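Local atomic coordinates of beta-L-arabinobiosidase (Bacteroides thetaiotaomicron, PDB entry 5MQR), a protein that hydrolyses glycosidic linkages, acting as a beta-L-arabinobiosidase in plant pectin breakdown, and may also have exo-alpha-sialidase activity. Residues A[201-206]-A[213-218]; A[413-418]-A[605-610]; A[819-824]-A[888-893]. All blocks are in the same frame, centred on the assembly; numbering follows the deposited sequence.

Overall arrangement
The three contacts follow one another along the chain and sit in separate parts of an elongated molecule. Contact 1 (201-206 with 213-218) lies in the N-terminal beta-propeller region, contact 2 (413-418 with 605-610) in an antiparallel sheet nearer the middle, and contact 3 (819-824 with 888-893) in the helical glycoside hydrolase domain. The centres of contacts 1 and 3 are about 89 Å apart, on opposite sides of the chain's centre. Contact 2 is about 59 Å from contact 1 and about 51 Å from contact 3, centre to centre, and none touches another. A bound buffer molecule (EPE) lies about 4 Å from the side chain of Asp417 in contact 2.

Contact 1 of 3, residues A[201-206]-A[213-218]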
loop_
_atom_site.group_PDB
_atom_site.type_symbol
_atom_site.label_atom_id
_atom_site.label_comp_id
_atom_site.label_asym_id
_atom_site.label_seq_id
_atom_site.Cartn_x
_atom_site.Cartn_y
_atom_site.Cartn_z
ATOM N N ILE A 201 7.256 23.829 -42.191
ATOM C CA ILE A 201 6.295 24.537 -41.376
ATOM C C ILE A 201 5.125 24.994 -42.240
ATOM O O ILE A 201 5.327 25.556 -43.310
ATOM C CB ILE A 201 6.911 25.769 -40.678
ATOM C CG1 ILE A 201 8.056 25.332 -39.755
ATOM C CG2 ILE A 201 5.835 26.506 -39.862
ATOM C CD1 ILE A 201 8.923 26.468 -39.277
ATOM N N TYR A 202 3.911 24.741 -41.760
ATOM C CA TYR A 202 2.721 25.293 -42.370
ATOM C C TYR A 202 1.822 25.957 -41.323
ATOM O O TYR A 202 1.880 25.640 -40.133
ATOM C CB TYR A 202 1.911 24.211 -43.079
ATOM C CG TYR A 202 2.643 23.437 -44.145
ATOM C CD1 TYR A 202 3.390 22.294 -43.821
ATOM C CD2 TYR A 202 2.553 23.798 -45.483
ATOM C CE1 TYR A 202 4.057 21.566 -44.802
ATOM C CE2 TYR A 202 3.210 23.076 -46.461
ATOM C CZ TYR A 202 3.957 21.964 -46.115
ATOM O OH TYR A 202 4.598 21.255 -47.091
ATOM N N PHE A 203 0.984 26.868 -41.799
ATOM C CA PHE A 203 -0.109 27.385 -41.017
ATOM C C PHE A 203 -1.299 26.432 -41.070
ATOM O O PHE A 203 -1.702 25.962 -42.138
ATOM C CB PHE A 203 -0.552 28.748 -41.526
ATOM C CG PHE A 203 0.241 29.878 -40.972
ATOM C CD1 PHE A 203 -0.137 30.478 -39.782
ATOM C CD2 PHE A 203 1.365 30.335 -41.633
ATOM C CE1 PHE A 203 0.578 31.522 -39.260
ATOM C CE2 PHE A 203 2.097 31.384 -41.120
ATOM C CZ PHE A 203 1.703 31.981 -39.930
ATOM N N ILE A 204 -1.855 26.176 -39.899
ATOM C CA ILE A 204 -3.085 25.423 -39.752
ATOM C C ILE A 204 -4.292 26.346 -39.421
ATOM O O ILE A 204 -5.445 25.977 -39.680
ATOM C CB ILE A 204 -2.899 24.301 -38.704
ATOM C CG1 ILE A 204 -4.050 23.289 -38.770
ATOM C CG2 ILE A 204 -2.787 24.859 -37.295
ATOM C CD1 ILE A 204 -3.826 22.009 -37.971
ATOM N N TYR A 205 -4.033 27.528 -38.854
ATOM C CA TYR A 205 -5.085 28.488 -38.528
ATOM C C TYR A 205 -4.561 29.916 -38.709
ATOM O O TYR A 205 -3.436 30.224 -38.306
ATOM C CB TYR A 205 -5.552 28.271 -37.086
ATOM C CG TYR A 205 -6.568 29.282 -36.608
ATOM C CD1 TYR A 205 -7.940 29.077 -36.809
ATOM C CD2 TYR A 205 -6.156 30.459 -35.961
ATOM C CE1 TYR A 205 -8.880 30.006 -36.364
ATOM C CE2 TYR A 205 -7.083 31.405 -35.514
ATOM C CZ TYR A 205 -8.450 31.183 -35.710
ATOM O OH TYR A 205 -9.366 32.136 -35.265
ATOM N N TYR A 206 -5.383 30.766 -39.320
ATOM C CA TYR A 206 -5.084 32.188 -39.438
ATOM C C TYR A 206 -6.026 32.981 -38.560
ATOM O O TYR A 206 -7.250 32.763 -38.588
ATOM C CB TYR A 206 -5.255 32.679 -40.862
ATOM C CG TYR A 206 -4.326 32.032 -41.856
ATOM C CD1 TYR A 206 -2.971 32.375 -41.901
ATOM C CD2 TYR A 206 -4.796 31.081 -42.750
ATOM C CE1 TYR A 206 -2.110 31.792 -42.824
ATOM C CE2 TYR A 206 -3.944 30.497 -43.683
ATOM C CZ TYR A 206 -2.609 30.847 -43.713
ATOM O OH TYR A 206 -1.786 30.252 -44.630
ATOM N N LYS A 213 -1.761 35.057 -48.527
ATOM C CA LYS A 213 -1.077 36.132 -49.244
ATOM C C LYS A 213 -0.229 37.078 -48.398
ATOM O O LYS A 213 0.586 37.786 -48.970
ATOM C CB LYS A 213 -2.079 36.913 -50.095
ATOM C CG LYS A 213 -2.702 36.025 -51.170
ATOM C CD LYS A 213 -3.493 36.815 -52.202
ATOM C CE LYS A 213 -3.551 36.100 -53.551
ATOM N NZ LYS A 213 -3.823 37.091 -54.633
ATOM N N ASN A 214 -0.404 37.082 -47.067
ATOM C CA ASN A 214 0.402 37.941 -46.167
ATOM C C ASN A 214 1.100 37.203 -44.981
ATOM O O ASN A 214 1.451 37.823 -43.974
ATOM C CB ASN A 214 -0.456 39.113 -45.653
ATOM C CG ASN A 214 -1.581 38.672 -44.724
ATOM O OD1 ASN A 214 -1.653 37.530 -44.276
ATOM N ND2 ASN A 214 -2.469 39.589 -44.432
ATOM N N THR A 215 1.277 35.894 -45.107
ATOM C CA THR A 215 2.012 35.097 -44.136
ATOM C C THR A 215 3.199 34.404 -44.805
ATOM O O THR A 215 3.236 34.247 -46.030
ATOM C CB THR A 215 1.107 34.061 -43.457
ATOM O OG1 THR A 215 0.381 33.319 -44.444
ATOM C CG2 THR A 215 0.126 34.745 -42.525
ATOM N N ASP A 216 4.160 33.990 -43.980
ATOM C CA ASP A 216 5.489 33.571 -44.440
ATOM C C ASP A 216 5.721 32.061 -44.466
ATOM O O ASP A 216 6.836 31.622 -44.694
ATOM C CB ASP A 216 6.553 34.244 -43.567
ATOM C CG ASP A 216 6.509 35.761 -43.658
ATOM O OD1 ASP A 216 6.203 36.283 -44.745
ATOM O OD2 ASP A 216 6.792 36.436 -42.649
ATOM N N TYR A 217 4.679 31.272 -44.216
ATOM C CA TYR A 217 4.721 29.826 -44.419
ATOM C C TYR A 217 3.434 29.436 -45.136
ATOM O O TYR A 217 2.411 30.061 -44.922
ATOM C CB TYR A 217 4.796 29.072 -43.087
ATOM C CG TYR A 217 6.045 29.329 -42.284
ATOM C CD1 TYR A 217 7.311 29.014 -42.795
ATOM C CD2 TYR A 217 5.972 29.889 -41.015
ATOM C CE1 TYR A 217 8.472 29.268 -42.054
ATOM C CE2 TYR A 217 7.114 30.130 -40.259
ATOM C CZ TYR A 217 8.366 29.826 -40.773
ATOM O OH TYR A 217 9.496 30.075 -40.000
ATOM N N PRO A 218 3.474 28.399 -45.988
ATOM C CA PRO A 218 2.230 28.073 -46.694
ATOM C C PRO A 218 1.166 27.432 -45.812
ATOM O O PRO A 218 1.438 26.965 -44.693
ATOM C CB PRO A 218 2.681 27.142 -47.836
ATOM C CG PRO A 218 4.041 26.648 -47.450
ATOM C CD PRO A 218 4.638 27.642 -46.496
#
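Ile201 and Tyr217 lead a mainly apolar contact in which the loop 213-218 folds back against strand 202-206, an edge strand of a four-stranded antiparallel sheet. CG2 of Ile201 sits over one face of the Tyr217 ring, 3.8 Å from its centroid, in a CH-pi contact displaced toward the rim. The other branch runs along the ring to its phenol end, with CD1 3.7 Å from Tyr217 OH. Ile201 can present both branches because CG2 stands anti to the backbone N while CG1 is anti to the carbonyl carbon (chi1 -61°). Phe203 crosses Tyr217 at about a right angle, its CD2 3.9 Å from Tyr217 CB, and CG2 of Thr215 lies over a face of the Phe203 ring. Between the two segments one backbone hydrogen bond forms, Phe203 N to Pro218 O, 2.9 Å; Phe203 also pairs with Phe220 further along the loop. The Pro218 carbonyl lies at the edge of the Tyr202 ring, whose CD2 is 3.8 Å from Pro218 CG. Thr215 OG1 approaches Tyr206 CE1 at 3.3 Å, although its hydrogen-bond partner is Asn211 O. The Tyr206 hydroxyl is buried here without a polar partner in the model. Ile204 and Tyr205 face Arg187 of strand 186-192 in a classic beta bulge. The four-stranded antiparallel sheet ending in strand 202-206 is consistent with a blade of the N-terminal beta propeller, the loop packing on its edge strand.

Contact 2 of 3, residues A[413-418]-A[605-610]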
loop_
_atom_site.group_PDB
_atom_site.type_symbol
_atom_site.label_atom_id
_atom_site.label_comp_id
_atom_site.label_asym_id
_atom_site.label_seq_id
_atom_site.Cartn_x
_atom_site.Cartn_y
_atom_site.Cartn_z
ATOM N N ALA A 413 8.601 -1.001 3.497
ATOM C CA ALA A 413 9.753 -1.674 4.020
ATOM C C ALA A 413 10.885 -0.688 4.280
ATOM O O ALA A 413 11.030 0.315 3.584
ATOM C CB ALA A 413 10.225 -2.714 3.033
ATOM N N HIS A 414 11.700 -1.042 5.268
ATOM C CA HIS A 414 12.930 -0.350 5.570
ATOM C C HIS A 414 13.947 -0.520 4.456
ATOM O O HIS A 414 13.846 -1.414 3.619
ATOM C CB HIS A 414 13.514 -0.837 6.900
ATOM C CG HIS A 414 12.867 -0.192 8.076
ATOM N ND1 HIS A 414 13.262 1.040 8.549
ATOM C CD2 HIS A 414 11.788 -0.552 8.811
ATOM C CE1 HIS A 414 12.475 1.398 9.547
ATOM N NE2 HIS A 414 11.569 0.452 9.718
ATOM N N ALA A 415 14.936 0.358 4.485
ATOM C CA ALA A 415 15.989 0.393 3.507
ATOM C C ALA A 415 16.973 -0.736 3.764
ATOM O O ALA A 415 17.346 -1.025 4.900
ATOM C CB ALA A 415 16.719 1.731 3.568
ATOM N N ASP A 416 17.400 -1.351 2.673
ATOM C CA ASP A 416 18.548 -2.229 2.686
ATOM C C ASP A 416 19.050 -2.267 1.245
ATOM O O ASP A 416 18.739 -3.180 0.497
ATOM C CB ASP A 416 18.163 -3.620 3.236
ATOM C CG ASP A 416 19.357 -4.520 3.408
ATOM O OD1 ASP A 416 20.517 -4.045 3.358
ATOM O OD2 ASP A 416 19.131 -5.722 3.592
ATOM N N ASP A 417 19.817 -1.245 0.881
ATOM C CA ASP A 417 20.015 -0.856 -0.493
ATOM C C ASP A 417 21.460 -1.074 -0.863
ATOM O O ASP A 417 22.369 -0.599 -0.181
ATOM C CB ASP A 417 19.667 0.622 -0.692
ATOM C CG ASP A 417 18.223 0.969 -0.284
ATOM O OD1 ASP A 417 17.379 0.087 -0.000
ATOM O OD2 ASP A 417 17.940 2.183 -0.243
ATOM N N ASP A 418 21.654 -1.822 -1.940
ATOM C CA ASP A 418 22.951 -2.053 -2.545
ATOM C C ASP A 418 22.863 -1.441 -3.944
ATOM O O ASP A 418 22.203 -1.988 -4.821
ATOM C CB ASP A 418 23.209 -3.562 -2.562
ATOM C CG ASP A 418 24.528 -3.956 -3.215
ATOM O OD1 ASP A 418 25.254 -3.064 -3.698
ATOM O OD2 ASP A 418 24.812 -5.192 -3.257
ATOM N N ALA A 605 26.738 4.519 0.202
ATOM C CA ALA A 605 26.545 3.128 -0.142
ATOM C C ALA A 605 25.956 2.343 1.031
ATOM O O ALA A 605 26.127 2.714 2.186
ATOM C CB ALA A 605 27.876 2.507 -0.552
ATOM N N ASN A 606 25.289 1.239 0.708
ATOM C CA ASN A 606 24.845 0.252 1.699
ATOM C C ASN A 606 23.934 0.897 2.744
ATOM O O ASN A 606 24.173 0.792 3.949
ATOM C CB ASN A 606 26.044 -0.438 2.355
ATOM C CG ASN A 606 26.927 -1.135 1.349
ATOM O OD1 ASN A 606 26.459 -1.938 0.548
ATOM N ND2 ASN A 606 28.203 -0.834 1.387
ATOM N N VAL A 607 22.901 1.574 2.264
ATOM C CA VAL A 607 22.035 2.319 3.130
ATOM C C VAL A 607 21.071 1.303 3.742
ATOM O O VAL A 607 20.343 0.644 3.003
ATOM C CB VAL A 607 21.267 3.391 2.339
ATOM C CG1 VAL A 607 20.309 4.127 3.256
ATOM C CG2 VAL A 607 22.234 4.352 1.670
ATOM N N LYS A 608 21.092 1.172 5.074
ATOM C CA LYS A 608 20.145 0.343 5.841
ATOM C C LYS A 608 19.409 1.139 6.908
ATOM O O LYS A 608 20.004 1.938 7.629
ATOM C CB LYS A 608 20.847 -0.787 6.596
ATOM C CG LYS A 608 21.694 -1.716 5.761
ATOM C CD LYS A 608 22.348 -2.754 6.685
ATOM C CE LYS A 608 23.631 -3.346 6.099
ATOM N NZ LYS A 608 23.334 -4.291 4.976
ATOM N N THR A 609 18.122 0.854 7.055
ATOM C CA THR A 609 17.374 1.323 8.195
ATOM C C THR A 609 16.687 0.139 8.872
ATOM O O THR A 609 16.445 -0.914 8.260
ATOM C CB THR A 609 16.389 2.461 7.842
ATOM O OG1 THR A 609 15.293 1.967 7.070
ATOM C CG2 THR A 609 17.098 3.572 7.060
ATOM N N SER A 610 16.416 0.318 10.164
ATOM C CA SER A 610 15.607 -0.638 10.925
ATOM C C SER A 610 14.992 0.067 12.114
ATOM O O SER A 610 15.442 1.160 12.525
ATOM C CB SER A 610 16.457 -1.821 11.399
ATOM O OG SER A 610 17.454 -1.369 12.282
HETATM O O HOH W 1 27.100 -1.966 -2.088
#
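Thr609 OG1 and His414 meet at one end of this short antiparallel pairing. The hydroxyl lies in the plane of the imidazole, at its edge, 2.7 Å from His414 ND1, and either atom could be the donor. Ala415 N donates to the same oxygen at 3.1 Å, so two nitrogens of the 413-418 segment grip it. Thr609 turns OG1 toward them by placing it between its backbone N and carbonyl carbon (chi1 71°). Backbone bonds run alongside: Thr609 N to Ala415 O at 3.0 Å and Asp417 N to Val607 O at 2.9 Å, while Val607 N to Asp417 O is weak. Among charged groups, Asp416 and Lys608 lie side by side, pointing the same way from a non-hydrogen-bonded pair. Lys608 NZ bends back to the syn side of Asp416 OD1, tilted 27° from the carboxylate plane, a 3.3 Å salt bridge. Asp417 OD2 takes a hydrogen bond from Trp431 and a salt bridge from Arg463. One water joins Asp418 OD1 to Asn606 OD1. Ser610 CA makes a CH-pi contact over a face of the His414 ring, 3.9 Å from its centroid; the apolar pair is Ala415 CB and Val607 CG1, 4.3 Å apart. Strand 470-479 flanks strand 600-610 within an antiparallel sheet, and strand 460-468, of a second, mixed sheet, packs against His414, Ala415 and Thr609.

Contact 3 of 3, residues A[819-824]-A[888-893]; sequences RPTINS and GYIPWY
Ile890 spreads its two branches over the first turn of helix 820-839. Its CD1 meets CG2 of Thr821 at 3.6 Å, the two side chains crossing at a slant, and its CG2 meets CB of Ser824, also at 3.6 Å. With chi1 at -65° the methyl CG2 is set toward Ser824 and the longer branch toward Thr821. Next to it, Ser824 OG lies against the Pro891 ring, 3.5 Å from CG; the proline nitrogen has no hydrogen to share, so this is packing alone. At the start of the helix, the Pro820 ring approaches the backbone of Gly888. No hydrogen bond crosses the contact, and the polar side chains are satisfied within their own helix turn or by neighbouring residues. Ser824 OG donates to Pro820 O at 2.8 Å, in the carbonyl plane, a bond that fixes the hydroxyl beside Pro891. That carbonyl also takes Ser824 N. One shell further out, Asp803 accepts from Thr821 OG1 and pairs with Arg819, the N-cap residue, while Asn823 ND2 donates to Arg819 O. The contact is wholly buried: Gln953 of helix 948-964 touches Ile890, and Val860 and Leu864 of helix 843-864 touch Asn823 of helix 820-839.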
loop_
_atom_site.group_PDB
_atom_site.type_symbol
_atom_site.label_atom_id
_atom_site.label_comp_id
_atom_site.label_asym_id
_atom_site.label_seq_id
_atom_site.Cartn_x
_atom_site.Cartn_y
_atom_site.Cartn_z
ATOM N N ARG A 819 -17.797 -42.688 18.305
ATOM C CA ARG A 819 -18.167 -41.340 17.891
ATOM C C ARG A 819 -17.153 -40.778 16.873
ATOM O O ARG A 819 -15.950 -41.045 17.009
ATOM C CB ARG A 819 -18.255 -40.457 19.125
ATOM C CG ARG A 819 -19.445 -40.786 20.010
ATOM C CD ARG A 819 -19.338 -40.140 21.386
ATOM N NE ARG A 819 -19.276 -38.684 21.308
ATOM C CZ ARG A 819 -20.310 -37.845 21.161
ATOM N NH1 ARG A 819 -21.561 -38.281 21.069
ATOM N NH2 ARG A 819 -20.078 -36.529 21.123
ATOM N N PRO A 820 -17.621 -40.011 15.851
ATOM C CA PRO A 820 -16.640 -39.477 14.882
ATOM C C PRO A 820 -15.732 -38.396 15.431
ATOM O O PRO A 820 -14.804 -38.013 14.734
ATOM C CB PRO A 820 -17.511 -38.918 13.747
ATOM C CG PRO A 820 -18.827 -38.668 14.380
ATOM C CD PRO A 820 -18.991 -39.794 15.366
ATOM N N THR A 821 -16.008 -37.903 16.645
ATOM C CA THR A 821 -15.055 -37.096 17.403
ATOM C C THR A 821 -13.712 -37.804 17.576
ATOM O O THR A 821 -12.733 -37.476 16.884
ATOM C CB THR A 821 -15.580 -36.763 18.808
ATOM O OG1 THR A 821 -16.083 -37.963 19.418
ATOM C CG2 THR A 821 -16.674 -35.698 18.744
ATOM N N ILE A 822 -13.669 -38.776 18.487
ATOM C CA ILE A 822 -12.393 -39.387 18.895
ATOM C C ILE A 822 -11.731 -40.149 17.741
ATOM O O ILE A 822 -10.516 -40.136 17.623
ATOM C CB ILE A 822 -12.504 -40.253 20.178
ATOM C CG1 ILE A 822 -11.124 -40.807 20.562
ATOM C CG2 ILE A 822 -13.478 -41.402 19.999
ATOM C CD1 ILE A 822 -10.987 -41.253 22.005
ATOM N N ASN A 823 -12.524 -40.767 16.871
ATOM C CA ASN A 823 -11.963 -41.450 15.693
ATOM C C ASN A 823 -11.258 -40.510 14.702
ATOM O O ASN A 823 -10.194 -40.857 14.202
ATOM C CB ASN A 823 -13.006 -42.318 14.996
ATOM C CG ASN A 823 -13.316 -43.564 15.797
ATOM O OD1 ASN A 823 -12.475 -44.469 15.872
ATOM N ND2 ASN A 823 -14.492 -43.598 16.458
ATOM N N SER A 824 -11.831 -39.341 14.435
ATOM C CA SER A 824 -11.198 -38.388 13.549
ATOM C C SER A 824 -9.968 -37.788 14.230
ATOM O O SER A 824 -8.951 -37.552 13.583
ATOM C CB SER A 824 -12.178 -37.275 13.177
ATOM O OG SER A 824 -13.270 -37.780 12.443
ATOM N N GLY A 888 -20.334 -34.928 12.990
ATOM C CA GLY A 888 -20.188 -35.574 11.682
ATOM C C GLY A 888 -19.355 -34.818 10.650
ATOM O O GLY A 888 -19.009 -35.387 9.603
ATOM N N TYR A 889 -19.071 -33.535 10.912
ATOM C CA TYR A 889 -18.180 -32.768 10.066
ATOM C C TYR A 889 -16.718 -32.851 10.487
ATOM O O TYR A 889 -15.863 -32.505 9.696
ATOM C CB TYR A 889 -18.625 -31.309 9.970
ATOM C CG TYR A 889 -19.938 -31.113 9.226
ATOM C CD1 TYR A 889 -20.111 -31.557 7.907
ATOM C CD2 TYR A 889 -21.008 -30.465 9.841
ATOM C CE1 TYR A 889 -21.328 -31.375 7.251
ATOM C CE2 TYR A 889 -22.215 -30.279 9.194
ATOM C CZ TYR A 889 -22.381 -30.737 7.916
ATOM O OH TYR A 889 -23.601 -30.519 7.325
ATOM N N ILE A 890 -16.426 -33.386 11.673
ATOM C CA ILE A 890 -15.052 -33.455 12.203
ATOM C C ILE A 890 -14.092 -34.260 11.312
ATOM O O ILE A 890 -12.947 -33.885 11.203
ATOM C CB ILE A 890 -15.023 -33.944 13.663
ATOM C CG1 ILE A 890 -15.728 -32.924 14.569
ATOM C CG2 ILE A 890 -13.606 -34.084 14.209
ATOM C CD1 ILE A 890 -15.922 -33.419 15.996
ATOM N N PRO A 891 -14.554 -35.314 10.611
ATOM C CA PRO A 891 -13.604 -35.931 9.682
ATOM C C PRO A 891 -12.872 -34.937 8.752
ATOM O O PRO A 891 -11.663 -35.105 8.519
ATOM C CB PRO A 891 -14.478 -36.894 8.882
ATOM C CG PRO A 891 -15.560 -37.269 9.849
ATOM C CD PRO A 891 -15.866 -35.966 10.542
ATOM N N TRP A 892 -13.581 -33.921 8.249
ATOM C CA TRP A 892 -12.968 -32.894 7.392
ATOM C C TRP A 892 -12.043 -31.898 8.116
ATOM O O TRP A 892 -11.219 -31.259 7.481
ATOM C CB TRP A 892 -14.027 -32.105 6.627
ATOM C CG TRP A 892 -14.609 -32.892 5.545
ATOM C CD1 TRP A 892 -14.069 -33.116 4.318
ATOM C CD2 TRP A 892 -15.839 -33.600 5.578
ATOM N NE1 TRP A 892 -14.892 -33.894 3.579
ATOM C CE2 TRP A 892 -15.998 -34.202 4.318
ATOM C CE3 TRP A 892 -16.848 -33.746 6.536
ATOM C CZ2 TRP A 892 -17.108 -34.971 3.987
ATOM C CZ3 TRP A 892 -17.964 -34.527 6.216
ATOM C CH2 TRP A 892 -18.077 -35.132 4.950
ATOM N N TYR A 893 -12.177 -31.764 9.421
ATOM C CA TYR A 893 -11.193 -31.029 10.235
ATOM C C TYR A 893 -9.770 -31.572 10.031
ATOM O O TYR A 893 -8.803 -30.829 10.144
ATOM C CB TYR A 893 -11.586 -31.097 11.721
ATOM C CG TYR A 893 -10.835 -30.198 12.638
ATOM C CD1 TYR A 893 -9.598 -30.560 13.105
ATOM C CD2 TYR A 893 -11.399 -29.014 13.107
ATOM C CE1 TYR A 893 -8.883 -29.731 13.946
ATOM C CE2 TYR A 893 -10.712 -28.187 13.977
ATOM C CZ TYR A 893 -9.444 -28.552 14.398
ATOM O OH TYR A 893 -8.714 -27.763 15.269
#